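LasR-specific antiactivator QslA domain-containing protein (Pseudomonas aeruginosa, PDB 4NG2) probably acts as an antiactivator of quorum sensing by binding the transcription factor LasR, and is seen with a second copy of itself and a chain of another protein. Local coordinates at residues Glu25-Leu30 with Ser44-Val49; Met31-Pro36 with Pro50-Ile55; Lys57-Ala62 with Glu95-Thr100. One frame throughout, in Å; residues are numbered along the deposited sequence.

Contact 1: residues Glu25-Leu30 with Ser44-Val49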
ATOM      1  N   GLU E  25     -16.434   2.746 -14.790  1.00110.74           N
ATOM      2  CA  GLU E  25     -17.847   2.489 -15.128  1.00116.36           C
ATOM      3  C   GLU E  25     -18.352   1.062 -14.831  1.00115.36           C
ATOM      4  O   GLU E  25     -19.392   0.903 -14.193  1.00123.06           O
ATOM      5  CB  GLU E  25     -18.174   2.916 -16.564  1.00 77.59           C
ATOM      6  CG  GLU E  25     -19.136   4.105 -16.654  1.00 77.59           C
ATOM      7  CD  GLU E  25     -20.564   3.690 -16.980  1.00 77.59           C
ATOM      8  OE1 GLU E  25     -20.964   2.574 -16.588  1.00 77.59           O
ATOM      9  OE2 GLU E  25     -21.281   4.479 -17.641  1.00 77.59           O
ATOM     10  N   ARG E  26     -17.652   0.027 -15.297  1.00 65.55           N
ATOM     11  CA  ARG E  26     -17.856  -1.292 -14.698  1.00 68.67           C
ATOM     12  C   ARG E  26     -17.265  -1.059 -13.317  1.00 69.01           C
ATOM     13  O   ARG E  26     -16.512  -0.109 -13.141  1.00 71.49           O
ATOM     14  CB  ARG E  26     -17.141  -2.426 -15.461  1.00 62.97           C
ATOM     15  CG  ARG E  26     -15.599  -2.446 -15.377  1.00 65.27           C
ATOM     16  CD  ARG E  26     -14.977  -3.849 -15.646  1.00 75.46           C
ATOM     17  NE  ARG E  26     -14.929  -4.238 -17.064  1.00 70.94           N
ATOM     18  CZ  ARG E  26     -13.813  -4.417 -17.775  1.00 70.14           C
ATOM     19  NH1 ARG E  26     -12.620  -4.247 -17.219  1.00 67.24           N
ATOM     20  NH2 ARG E  26     -13.889  -4.764 -19.055  1.00 63.77           N
ATOM     21  N   TYR E  27     -17.603  -1.867 -12.326  1.00 53.72           N
ATOM     22  CA  TYR E  27     -17.185  -1.531 -10.948  1.00 62.80           C
ATOM     23  C   TYR E  27     -17.953  -0.312 -10.423  1.00 61.16           C
ATOM     24  O   TYR E  27     -17.557   0.300  -9.432  1.00 57.02           O
ATOM     25  CB  TYR E  27     -15.656  -1.277 -10.828  1.00 51.46           C
ATOM     26  CG  TYR E  27     -14.800  -2.411 -11.344  1.00 52.38           C
ATOM     27  CD1 TYR E  27     -15.248  -3.722 -11.271  1.00 49.75           C
ATOM     28  CD2 TYR E  27     -13.561  -2.173 -11.935  1.00 48.98           C
ATOM     29  CE1 TYR E  27     -14.500  -4.772 -11.751  1.00 48.57           C
ATOM     30  CE2 TYR E  27     -12.794  -3.221 -12.430  1.00 47.94           C
ATOM     31  CZ  TYR E  27     -13.271  -4.527 -12.334  1.00 53.12           C
ATOM     32  OH  TYR E  27     -12.541  -5.605 -12.814  1.00 44.99           O
ATOM     33  N   LYS E  28     -19.037   0.049 -11.104  1.00 68.74           N
ATOM     34  CA  LYS E  28     -19.892   1.141 -10.649  1.00 64.43           C
ATOM     35  C   LYS E  28     -20.214   0.932  -9.175  1.00 58.35           C
ATOM     36  O   LYS E  28     -19.989   1.803  -8.339  1.00 54.71           O
ATOM     37  CB  LYS E  28     -21.197   1.159 -11.457  1.00 68.57           C
ATOM     38  CG  LYS E  28     -21.348   2.317 -12.443  1.00 70.53           C
ATOM     39  CD  LYS E  28     -22.767   2.373 -13.015  1.00 81.23           C
ATOM     40  CE  LYS E  28     -23.095   1.147 -13.870  1.00 84.81           C
ATOM     41  NZ  LYS E  28     -23.224   1.470 -15.339  1.00 69.46           N
ATOM     42  N   ASP E  29     -20.714  -0.259  -8.877  1.00 51.58           N
ATOM     43  CA  ASP E  29     -21.237  -0.604  -7.560  1.00 54.26           C
ATOM     44  C   ASP E  29     -20.172  -0.709  -6.458  1.00 56.14           C
ATOM     45  O   ASP E  29     -20.427  -0.380  -5.289  1.00 56.71           O
ATOM     46  CB  ASP E  29     -21.986  -1.932  -7.672  1.00 53.97           C
ATOM     47  CG  ASP E  29     -23.091  -1.894  -8.723  1.00 64.39           C
ATOM     48  OD1 ASP E  29     -23.643  -0.796  -8.989  1.00 59.04           O
ATOM     49  OD2 ASP E  29     -23.409  -2.967  -9.280  1.00 66.23           O
ATOM     50  N   LEU E  30     -18.982  -1.166  -6.845  1.00 49.58           N
ATOM     51  CA  LEU E  30     -17.893  -1.431  -5.916  1.00 41.51           C
ATOM     52  C   LEU E  30     -17.115  -0.188  -5.534  1.00 42.54           C
ATOM     53  O   LEU E  30     -16.207  -0.262  -4.705  1.00 38.04           O
ATOM     54  CB  LEU E  30     -16.944  -2.460  -6.511  1.00 45.43           C
ATOM     55  CG  LEU E  30     -17.629  -3.782  -6.855  1.00 43.95           C
ATOM     56  CD1 LEU E  30     -16.697  -4.716  -7.629  1.00 39.45           C
ATOM     57  CD2 LEU E  30     -18.130  -4.436  -5.569  1.00 43.22           C
ATOM     58  N   SER E  44     -12.068   8.864  -3.954  1.00 58.78           N
ATOM     59  CA  SER E  44     -12.969   7.923  -4.604  1.00 59.98           C
ATOM     60  C   SER E  44     -12.172   6.657  -4.809  1.00 63.18           C
ATOM     61  O   SER E  44     -11.126   6.688  -5.444  1.00 61.97           O
ATOM     62  CB  SER E  44     -13.436   8.471  -5.943  1.00 58.79           C
ATOM     63  OG  SER E  44     -13.815   9.830  -5.809  1.00 72.16           O
ATOM     64  N   LEU E  45     -12.672   5.548  -4.275  1.00 38.30           N
ATOM     65  CA  LEU E  45     -11.852   4.366  -4.025  1.00 36.93           C
ATOM     66  C   LEU E  45     -12.588   3.128  -4.478  1.00 34.69           C
ATOM     67  O   LEU E  45     -13.746   2.954  -4.137  1.00 32.84           O
ATOM     68  CB  LEU E  45     -11.602   4.253  -2.520  1.00 35.84           C
ATOM     69  CG  LEU E  45     -10.255   4.558  -1.865  1.00 41.56           C
ATOM     70  CD1 LEU E  45      -9.377   5.429  -2.722  1.00 34.06           C
ATOM     71  CD2 LEU E  45     -10.447   5.142  -0.442  1.00 26.03           C
ATOM     72  N   LEU E  46     -11.928   2.271  -5.246  1.00 37.03           N
ATOM     73  CA  LEU E  46     -12.533   1.017  -5.696  1.00 37.02           C
ATOM     74  C   LEU E  46     -12.276  -0.085  -4.686  1.00 34.87           C
ATOM     75  O   LEU E  46     -11.134  -0.303  -4.303  1.00 26.10           O
ATOM     76  CB  LEU E  46     -11.938   0.592  -7.031  1.00 34.58           C
ATOM     77  CG  LEU E  46     -12.012  -0.901  -7.307  1.00 38.11           C
ATOM     78  CD1 LEU E  46     -13.406  -1.266  -7.722  1.00 39.76           C
ATOM     79  CD2 LEU E  46     -11.031  -1.266  -8.398  1.00 44.26           C
ATOM     80  N   TRP E  47     -13.335  -0.775  -4.263  1.00 38.46           N
ATOM     81  CA  TRP E  47     -13.242  -1.828  -3.246  1.00 40.98           C
ATOM     82  C   TRP E  47     -13.756  -3.137  -3.819  1.00 44.18           C
ATOM     83  O   TRP E  47     -14.692  -3.135  -4.613  1.00 46.97           O
ATOM     84  CB  TRP E  47     -14.052  -1.466  -2.007  1.00 38.27           C
ATOM     85  CG  TRP E  47     -13.398  -1.848  -0.726  1.00 38.84           C
ATOM     86  CD1 TRP E  47     -13.670  -2.948   0.051  1.00 36.91           C
ATOM     87  CD2 TRP E  47     -12.364  -1.131  -0.054  1.00 39.03           C
ATOM     88  NE1 TRP E  47     -12.858  -2.957   1.152  1.00 38.35           N
ATOM     89  CE2 TRP E  47     -12.052  -1.848   1.118  1.00 37.70           C
ATOM     90  CE3 TRP E  47     -11.665   0.048  -0.331  1.00 35.59           C
ATOM     91  CZ2 TRP E  47     -11.061  -1.427   2.008  1.00 38.70           C
ATOM     92  CZ3 TRP E  47     -10.689   0.465   0.553  1.00 36.33           C
ATOM     93  CH2 TRP E  47     -10.395  -0.264   1.707  1.00 34.53           C
ATOM     94  N   PRO E  48     -13.130  -4.255  -3.435  1.00 34.45           N
ATOM     95  CA  PRO E  48     -13.474  -5.565  -3.995  1.00 36.52           C
ATOM     96  C   PRO E  48     -14.896  -5.993  -3.676  1.00 33.98           C
ATOM     97  O   PRO E  48     -15.433  -6.860  -4.367  1.00 42.10           O
ATOM     98  CB  PRO E  48     -12.472  -6.514  -3.323  1.00 34.99           C
ATOM     99  CG  PRO E  48     -11.298  -5.629  -2.993  1.00 35.27           C
ATOM    100  CD  PRO E  48     -11.915  -4.309  -2.606  1.00 34.14           C
ATOM    101  N   VAL E  49     -15.482  -5.420  -2.631  1.00 29.13           N
ATOM    102  CA  VAL E  49     -16.859  -5.716  -2.296  1.00 36.18           C
ATOM    103  C   VAL E  49     -17.545  -4.423  -1.926  1.00 30.99           C
ATOM    104  O   VAL E  49     -16.870  -3.448  -1.592  1.00 32.21           O
ATOM    105  CB  VAL E  49     -16.968  -6.701  -1.111  1.00 36.16           C
ATOM    106  CG1 VAL E  49     -16.064  -7.892  -1.332  1.00 34.96           C
ATOM    107  CG2 VAL E  49     -16.629  -6.009   0.190  1.00 34.31           C
TER

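Contact 2: residues Met31-Pro36 with Pro50-Ile55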
ATOM      1  N   MET E  31     -17.473   0.954  -6.119  1.00 43.27           N
ATOM      2  CA  MET E  31     -16.851   2.235  -5.751  1.00 42.39           C
ATOM      3  C   MET E  31     -17.433   2.814  -4.444  1.00 44.91           C
ATOM      4  O   MET E  31     -18.621   2.685  -4.176  1.00 42.14           O
ATOM      5  CB  MET E  31     -16.986   3.256  -6.895  1.00 42.49           C
ATOM      6  CG  MET E  31     -16.231   2.905  -8.184  1.00 45.36           C
ATOM      7  SD  MET E  31     -14.420   2.969  -8.070  1.00 39.66           S
ATOM      8  CE  MET E  31     -14.063   4.686  -7.703  1.00 35.10           C
ATOM      9  N   VAL E  32     -16.589   3.457  -3.644  1.00 35.50           N
ATOM     10  CA  VAL E  32     -17.008   4.002  -2.369  1.00 36.95           C
ATOM     11  C   VAL E  32     -16.397   5.389  -2.170  1.00 46.12           C
ATOM     12  O   VAL E  32     -15.316   5.673  -2.691  1.00 43.19           O
ATOM     13  CB  VAL E  32     -16.600   3.073  -1.186  1.00 37.12           C
ATOM     14  CG1 VAL E  32     -17.285   1.698  -1.300  1.00 36.53           C
ATOM     15  CG2 VAL E  32     -15.075   2.935  -1.100  1.00 34.03           C
ATOM     16  N   GLU E  33     -17.076   6.254  -1.414  1.00 58.43           N
ATOM     17  CA  GLU E  33     -16.608   7.627  -1.234  1.00 55.50           C
ATOM     18  C   GLU E  33     -16.304   7.995   0.219  1.00 51.86           C
ATOM     19  O   GLU E  33     -17.100   7.740   1.131  1.00 57.83           O
ATOM     20  CB  GLU E  33     -17.623   8.629  -1.805  1.00 57.71           C
ATOM     21  CG  GLU E  33     -18.493   8.083  -2.938  1.00 57.99           C
ATOM     22  CD  GLU E  33     -17.732   7.913  -4.242  1.00 60.90           C
ATOM     23  OE1 GLU E  33     -16.808   8.719  -4.514  1.00 58.09           O
ATOM     24  OE2 GLU E  33     -18.064   6.966  -4.986  1.00 66.37           O
ATOM     25  N   ILE E  34     -15.139   8.600   0.412  1.00 39.83           N
ATOM     26  CA  ILE E  34     -14.772   9.237   1.661  1.00 42.05           C
ATOM     27  C   ILE E  34     -14.965  10.746   1.494  1.00 52.36           C
ATOM     28  O   ILE E  34     -14.075  11.448   0.996  1.00 51.19           O
ATOM     29  CB  ILE E  34     -13.322   8.918   2.033  1.00 38.92           C
ATOM     30  CG1 ILE E  34     -13.213   7.443   2.452  1.00 39.60           C
ATOM     31  CG2 ILE E  34     -12.830   9.851   3.146  1.00 32.71           C
ATOM     32  CD1 ILE E  34     -11.813   6.982   2.668  1.00 39.27           C
ATOM     33  N   PRO E  35     -16.142  11.249   1.910  1.00 62.90           N
ATOM     34  CA  PRO E  35     -16.533  12.648   1.700  1.00 60.03           C
ATOM     35  C   PRO E  35     -15.417  13.616   2.074  1.00 57.09           C
ATOM     36  O   PRO E  35     -14.541  13.283   2.862  1.00 54.84           O
ATOM     37  CB  PRO E  35     -17.726  12.824   2.642  1.00 59.25           C
ATOM     38  CG  PRO E  35     -18.282  11.443   2.810  1.00 67.99           C
ATOM     39  CD  PRO E  35     -17.105  10.522   2.759  1.00 58.41           C
ATOM     40  N   PRO E  36     -15.436  14.807   1.478  1.00 55.07           N
ATOM     41  CA  PRO E  36     -14.462  15.880   1.749  1.00 56.34           C
ATOM     42  C   PRO E  36     -14.510  16.453   3.181  1.00 52.85           C
ATOM     43  O   PRO E  36     -15.576  16.532   3.779  1.00 59.57           O
ATOM     44  CB  PRO E  36     -14.830  16.949   0.715  1.00 52.15           C
ATOM     45  CG  PRO E  36     -15.506  16.173  -0.407  1.00 52.93           C
ATOM     46  CD  PRO E  36     -16.273  15.092   0.298  1.00 54.74           C
ATOM     47  N   PRO E  50     -18.889  -4.405  -1.986  1.00 46.80           N
ATOM     48  CA  PRO E  50     -19.592  -3.200  -1.539  1.00 39.79           C
ATOM     49  C   PRO E  50     -19.276  -2.985  -0.069  1.00 40.79           C
ATOM     50  O   PRO E  50     -19.360  -3.929   0.719  1.00 39.80           O
ATOM     51  CB  PRO E  50     -21.075  -3.553  -1.741  1.00 42.28           C
ATOM     52  CG  PRO E  50     -21.128  -5.048  -1.757  1.00 41.24           C
ATOM     53  CD  PRO E  50     -19.815  -5.498  -2.344  1.00 42.23           C
ATOM     54  N   ALA E  51     -18.911  -1.763   0.293  1.00 32.02           N
ATOM     55  CA  ALA E  51     -18.410  -1.496   1.622  1.00 33.19           C
ATOM     56  C   ALA E  51     -18.595  -0.057   2.079  1.00 33.59           C
ATOM     57  O   ALA E  51     -17.867   0.399   2.979  1.00 31.95           O
ATOM     58  CB  ALA E  51     -16.921  -1.887   1.703  1.00 33.16           C
ATOM     59  N   GLN E  52     -19.552   0.658   1.484  1.00 38.28           N
ATOM     60  CA  GLN E  52     -19.826   2.054   1.881  1.00 42.93           C
ATOM     61  C   GLN E  52     -20.122   2.244   3.389  1.00 39.98           C
ATOM     62  O   GLN E  52     -19.536   3.133   4.033  1.00 39.57           O
ATOM     63  CB  GLN E  52     -20.933   2.674   1.014  1.00 45.57           C
ATOM     64  CG  GLN E  52     -20.444   3.837   0.130  1.00 45.36           C
ATOM     65  CD  GLN E  52     -20.133   5.073   0.946  1.00 46.59           C
ATOM     66  OE1 GLN E  52     -20.846   5.360   1.892  1.00 50.09           O
ATOM     67  NE2 GLN E  52     -19.077   5.807   0.591  1.00 42.79           N
ATOM     68  N   PRO E  53     -21.000   1.389   3.969  1.00 30.04           N
ATOM     69  CA  PRO E  53     -21.236   1.474   5.420  1.00 29.10           C
ATOM     70  C   PRO E  53     -19.957   1.304   6.225  1.00 36.76           C
ATOM     71  O   PRO E  53     -19.695   2.142   7.082  1.00 39.21           O
ATOM     72  CB  PRO E  53     -22.190   0.318   5.708  1.00 25.15           C
ATOM     73  CG  PRO E  53     -22.815  -0.041   4.357  1.00 34.26           C
ATOM     74  CD  PRO E  53     -21.743   0.279   3.341  1.00 36.69           C
ATOM     75  N   ALA E  54     -19.162   0.266   5.970  1.00 35.08           N
ATOM     76  CA  ALA E  54     -17.879   0.178   6.664  1.00 35.16           C
ATOM     77  C   ALA E  54     -17.109   1.471   6.460  1.00 36.13           C
ATOM     78  O   ALA E  54     -16.532   2.002   7.388  1.00 36.07           O
ATOM     79  CB  ALA E  54     -17.069  -1.022   6.204  1.00 34.98           C
ATOM     80  N   ILE E  55     -17.116   2.014   5.251  1.00 34.50           N
ATOM     81  CA  ILE E  55     -16.388   3.266   5.028  1.00 34.92           C
ATOM     82  C   ILE E  55     -16.912   4.353   5.977  1.00 36.07           C
ATOM     83  O   ILE E  55     -16.145   4.936   6.767  1.00 34.07           O
ATOM     84  CB  ILE E  55     -16.417   3.722   3.526  1.00 38.11           C
ATOM     85  CG1 ILE E  55     -15.593   2.762   2.656  1.00 33.15           C
ATOM     86  CG2 ILE E  55     -15.878   5.148   3.360  1.00 34.25           C
ATOM     87  CD1 ILE E  55     -14.104   2.992   2.744  1.00 29.10           C
TER

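Contact 3: residues Lys57-Ala62 with Glu95-Thr100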
ATOM      1  N   LYS E  57     -18.498   4.088   8.757  1.00 34.32           N
ATOM      2  CA  LYS E  57     -18.244   3.819  10.169  1.00 35.10           C
ATOM      3  C   LYS E  57     -16.847   4.281  10.528  1.00 36.74           C
ATOM      4  O   LYS E  57     -16.612   4.819  11.603  1.00 39.69           O
ATOM      5  CB  LYS E  57     -18.442   2.341  10.539  1.00 42.44           C
ATOM      6  CG  LYS E  57     -18.441   2.091  12.067  1.00 46.27           C
ATOM      7  CD  LYS E  57     -18.578   0.603  12.430  1.00 61.58           C
ATOM      8  CE  LYS E  57     -19.873  -0.018  11.884  1.00 60.95           C
ATOM      9  NZ  LYS E  57     -20.138  -1.379  12.453  1.00 63.69           N
ATOM     10  N   GLY E  58     -15.915   4.077   9.614  1.00 37.21           N
ATOM     11  CA  GLY E  58     -14.569   4.579   9.819  1.00 35.68           C
ATOM     12  C   GLY E  58     -14.468   6.097   9.748  1.00 35.32           C
ATOM     13  O   GLY E  58     -13.635   6.688  10.432  1.00 36.00           O
ATOM     14  N   VAL E  59     -15.277   6.739   8.906  1.00 40.16           N
ATOM     15  CA  VAL E  59     -15.261   8.201   8.851  1.00 39.60           C
ATOM     16  C   VAL E  59     -15.837   8.780  10.147  1.00 40.66           C
ATOM     17  O   VAL E  59     -15.161   9.535  10.849  1.00 37.34           O
ATOM     18  CB  VAL E  59     -16.019   8.764   7.632  1.00 46.57           C
ATOM     19  CG1 VAL E  59     -16.042  10.285   7.694  1.00 42.75           C
ATOM     20  CG2 VAL E  59     -15.364   8.308   6.344  1.00 39.71           C
ATOM     21  N   ARG E  60     -17.068   8.398  10.481  1.00 42.37           N
ATOM     22  CA  ARG E  60     -17.682   8.865  11.721  1.00 45.94           C
ATOM     23  C   ARG E  60     -16.833   8.552  12.949  1.00 45.44           C
ATOM     24  O   ARG E  60     -16.638   9.404  13.816  1.00 46.98           O
ATOM     25  CB  ARG E  60     -19.098   8.296  11.911  1.00 49.51           C
ATOM     26  CG  ARG E  60     -19.776   8.817  13.184  1.00 50.26           C
ATOM     27  CD  ARG E  60     -21.211   8.331  13.325  1.00 58.75           C
ATOM     28  NE  ARG E  60     -22.134   9.015  12.414  1.00 78.65           N
ATOM     29  CZ  ARG E  60     -23.372   8.600  12.142  1.00 82.64           C
ATOM     30  NH1 ARG E  60     -23.850   7.494  12.703  1.00 81.51           N
ATOM     31  NH2 ARG E  60     -24.134   9.288  11.306  1.00 80.83           N
ATOM     32  N   GLN E  61     -16.337   7.326  13.031  1.00 44.69           N
ATOM     33  CA  GLN E  61     -15.533   6.944  14.175  1.00 45.86           C
ATOM     34  C   GLN E  61     -14.409   7.929  14.409  1.00 40.47           C
ATOM     35  O   GLN E  61     -14.107   8.261  15.540  1.00 41.85           O
ATOM     36  CB  GLN E  61     -14.926   5.557  13.994  1.00 40.52           C
ATOM     37  CG  GLN E  61     -14.232   5.110  15.239  1.00 38.13           C
ATOM     38  CD  GLN E  61     -15.156   5.237  16.423  1.00 53.04           C
ATOM     39  OE1 GLN E  61     -15.950   4.329  16.716  1.00 42.98           O
ATOM     40  NE2 GLN E  61     -15.092   6.387  17.096  1.00 54.21           N
ATOM     41  N   ALA E  62     -13.775   8.361  13.328  1.00 39.72           N
ATOM     42  CA  ALA E  62     -12.629   9.275  13.397  1.00 41.46           C
ATOM     43  C   ALA E  62     -13.041  10.717  13.721  1.00 41.62           C
ATOM     44  O   ALA E  62     -12.356  11.418  14.471  1.00 41.15           O
ATOM     45  CB  ALA E  62     -11.845   9.234  12.083  1.00 38.42           C
ATOM     46  N   GLU E  95     -10.480   0.966   8.215  1.00 33.58           N
ATOM     47  CA  GLU E  95      -9.159   1.510   8.521  1.00 35.89           C
ATOM     48  C   GLU E  95      -8.788   2.608   7.540  1.00 36.54           C
ATOM     49  O   GLU E  95      -8.267   3.655   7.931  1.00 34.52           O
ATOM     50  CB  GLU E  95      -8.085   0.431   8.445  1.00 36.56           C
ATOM     51  CG  GLU E  95      -8.287  -0.735   9.376  1.00 39.11           C
ATOM     52  CD  GLU E  95      -7.227  -1.807   9.200  1.00 38.73           C
ATOM     53  OE1 GLU E  95      -6.630  -1.919   8.096  1.00 42.55           O
ATOM     54  OE2 GLU E  95      -6.986  -2.539  10.176  1.00 37.04           O
ATOM     55  N   VAL E  96      -9.037   2.337   6.258  1.00 33.65           N
ATOM     56  CA  VAL E  96      -8.741   3.288   5.204  1.00 37.33           C
ATOM     57  C   VAL E  96      -9.542   4.580   5.438  1.00 36.92           C
ATOM     58  O   VAL E  96      -8.979   5.664   5.403  1.00 36.80           O
ATOM     59  CB  VAL E  96      -8.970   2.692   3.778  1.00 36.44           C
ATOM     60  CG1 VAL E  96      -8.883   3.774   2.713  1.00 28.04           C
ATOM     61  CG2 VAL E  96      -7.938   1.628   3.481  1.00 33.82           C
ATOM     62  N   ALA E  97     -10.834   4.464   5.731  1.00 38.07           N
ATOM     63  CA  ALA E  97     -11.667   5.655   5.934  1.00 40.47           C
ATOM     64  C   ALA E  97     -11.204   6.478   7.134  1.00 42.46           C
ATOM     65  O   ALA E  97     -10.993   7.680   7.027  1.00 44.44           O
ATOM     66  CB  ALA E  97     -13.125   5.274   6.086  1.00 38.13           C
ATOM     67  N   PHE E  98     -11.035   5.804   8.269  1.00 35.71           N
ATOM     68  CA  PHE E  98     -10.654   6.432   9.540  1.00 34.73           C
ATOM     69  C   PHE E  98      -9.316   7.171   9.411  1.00 39.02           C
ATOM     70  O   PHE E  98      -9.130   8.277   9.945  1.00 33.98           O
ATOM     71  CB  PHE E  98     -10.588   5.326  10.598  1.00 32.23           C
ATOM     72  CG  PHE E  98     -10.165   5.767  11.960  1.00 32.35           C
ATOM     73  CD1 PHE E  98      -8.841   6.051  12.232  1.00 27.50           C
ATOM     74  CD2 PHE E  98     -11.088   5.819  13.006  1.00 34.34           C
ATOM     75  CE1 PHE E  98      -8.445   6.434  13.524  1.00 31.17           C
ATOM     76  CE2 PHE E  98     -10.706   6.189  14.300  1.00 28.29           C
ATOM     77  CZ  PHE E  98      -9.387   6.493  14.563  1.00 28.25           C
ATOM     78  N   LEU E  99      -8.380   6.561   8.693  1.00 39.18           N
ATOM     79  CA  LEU E  99      -7.055   7.152   8.545  1.00 39.92           C
ATOM     80  C   LEU E  99      -7.078   8.309   7.549  1.00 38.30           C
ATOM     81  O   LEU E  99      -6.429   9.317   7.762  1.00 34.48           O
ATOM     82  CB  LEU E  99      -6.021   6.081   8.189  1.00 40.19           C
ATOM     83  CG  LEU E  99      -5.574   5.304   9.439  1.00 39.69           C
ATOM     84  CD1 LEU E  99      -5.070   3.898   9.135  1.00 39.33           C
ATOM     85  CD2 LEU E  99      -4.516   6.086  10.192  1.00 35.36           C
ATOM     86  N   THR E 100      -7.862   8.178   6.488  1.00 41.61           N
ATOM     87  CA  THR E 100      -8.035   9.272   5.544  1.00 44.40           C
ATOM     88  C   THR E 100      -8.619  10.502   6.232  1.00 50.97           C
ATOM     89  O   THR E 100      -8.211  11.640   5.955  1.00 45.89           O
ATOM     90  CB  THR E 100      -8.936   8.873   4.391  1.00 46.57           C
ATOM     91  OG1 THR E 100      -8.272   7.878   3.611  1.00 49.18           O
ATOM     92  CG2 THR E 100      -9.228  10.066   3.512  1.00 48.65           C
TER

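Contact 1: residues Glu25-Leu30 with Ser44-Val49
Leu46 CD1 comes up obliquely to the Tyr27 ring and sits 3.8 Å from Tyr27 CB. One face of that ring carries Arg26 CD, the chain neighbour of the tyrosine, displaced toward the rim. The indole of Trp47 behaves differently: its CB lies near Leu30 O, but the ring itself leads away from this loop. Leu30 carries most of the packing. Its CB meets the same Leu46 CD1 at 3.9 Å, so one methyl serves both the tyrosine and the leucine. With CG anti to the carbonyl carbon (chi1 -58°), the Leu30 branches reach along the chain beyond the strand, and CD2 rests 3.7 Å from Val49 C. The polar link is Trp47 N to Leu30 O, 3.0 Å long and fairly straight at 158°. Tyr27 is placed by a type II turn from Glu25 to Lys28, in which it takes the positive-phi position. Helix 19-25 ends at Glu25, the first residue of this turn, and strand 31-34 begins right after Leu30. The Trp47 indole packs on Thr92, Ala93 and Val96 of helix 88-107, and its NE1 is hydrogen-bonded to Met89 O. A chain of another protein, probably LasR, hydrogen-bonds to Leu46 at the end of strand 43-46, whose backbone pairs through Leu45 with Val32 of the antiparallel strand 31-34.

Contact 2: residues Met31-Pro36 with Pro50-Ile55
Val32 and Ile55 form the middle of this contact, their side chains meeting at a slant with Val32 CG2 3.8 Å from Ile55 CG1. The other methyl of the valine is used separately. Val32 CG1, anti to the carbonyl carbon (chi1 -62°), lies against the backbone at the start of the helix, 3.7 Å from Gln52 N. The aliphatic part of Gln52 flanks it, CG coming to 4.1 Å from Val32 CG1. On the far branch of the isoleucine, Ile55 CG2 takes a second pair of neighbours: Ile34 CG1 at 3.6 Å, the two side chains running nearly perpendicular, and the carbonyl oxygen Glu33 O. One isoleucine is therefore wedged between two alternate residues of the strand. This is a beta-hairpin packed against the N-terminal turn of a helix: strands 31-34 and 43-46 pair antiparallel, and helix 52-66 follows the second strand and folds back over the first. Ala51 occupies the N-cap position, and the bond from Ile55 N to Ala51 O, 2.9 Å, sets the first turn that aims Ile55 at the strand. Further out, the side chains of Val32 and Ile34 both touch Leu45 of the partner strand. Helix 88-107 adds Ala93 against Ile55 and Thr100 against Ile34, while Pro35 O accepts a hydrogen bond from Gln104 NE2.

Contact 3: residues Lys57-Ala62 with Glu95-Thr100
The Phe98 ring turns one face to Ala62, whose CB stands over it, 3.9 Å from the ring centroid and 23° off the normal, a CH-pi contact displaced toward the rim. Gln61 takes the edge instead. Its CB is in the ring plane and its CG is 3.8 Å from Phe98 CE2, while the bent chain turns the amide so that its plane stands 50° from the ring. Phe98 has CG anti to its own N, a setting that swings the ring along helix 57-62 to lie beside Gln61 and Ala62. On the other flank of the crossing, Val59 CG2 meets Ala97 CB at 3.8 Å. Between these two patches the backbones themselves touch: Gly58 faces the second helix, and Gly58 O is 3.1 Å from Phe98 CA in a CA-H...O contact. This is a glycine- and alanine-lined helix crossing, in which the small residues Gly58, Ala62 and Ala97 let the axes close to 7.0 Å; the helices run in roughly the same direction, 36° apart. Beyond the pair, Phe78 of helix 74-83 meets the Phe98 ring edge-to-face, and Ile34 of strand 31-34 packs on Ala97 and Thr100. Thr100 turns its hydroxyl back into its own helix, OG1 donating to Val96 O at 2.9 Å from the face opposite to Thr100 N. The second subunit joins at this helix too: its Leu99 packs on Phe98, and its Arg82 forms a salt bridge with Glu95, which also pairs with Arg82 of its own chain.

Contacts 1 and 2 interleave along the chain, their segments alternating, and their centres are about 10 Å apart; contact 3 follows both. The two-stranded sheet joins the first pair: strand 43-46 belongs to contact 1 and strand 31-34 to contact 2. Helix 52-66 then runs from contact 2 into contact 3, again about 10 Å between centres, with Ile34 and Ile55 both reaching Ala97. Contacts 1 and 3 lie about 18 Å apart between centres, yet Leu45 and Trp47 touch Val96. Contact 1 is near the periphery, facing the other protein, whereas contact 3 lies close to the chain centre and meets the second subunit, consistent with a hairpin that joins an edge facing the other protein to the helical part that meets the second subunit.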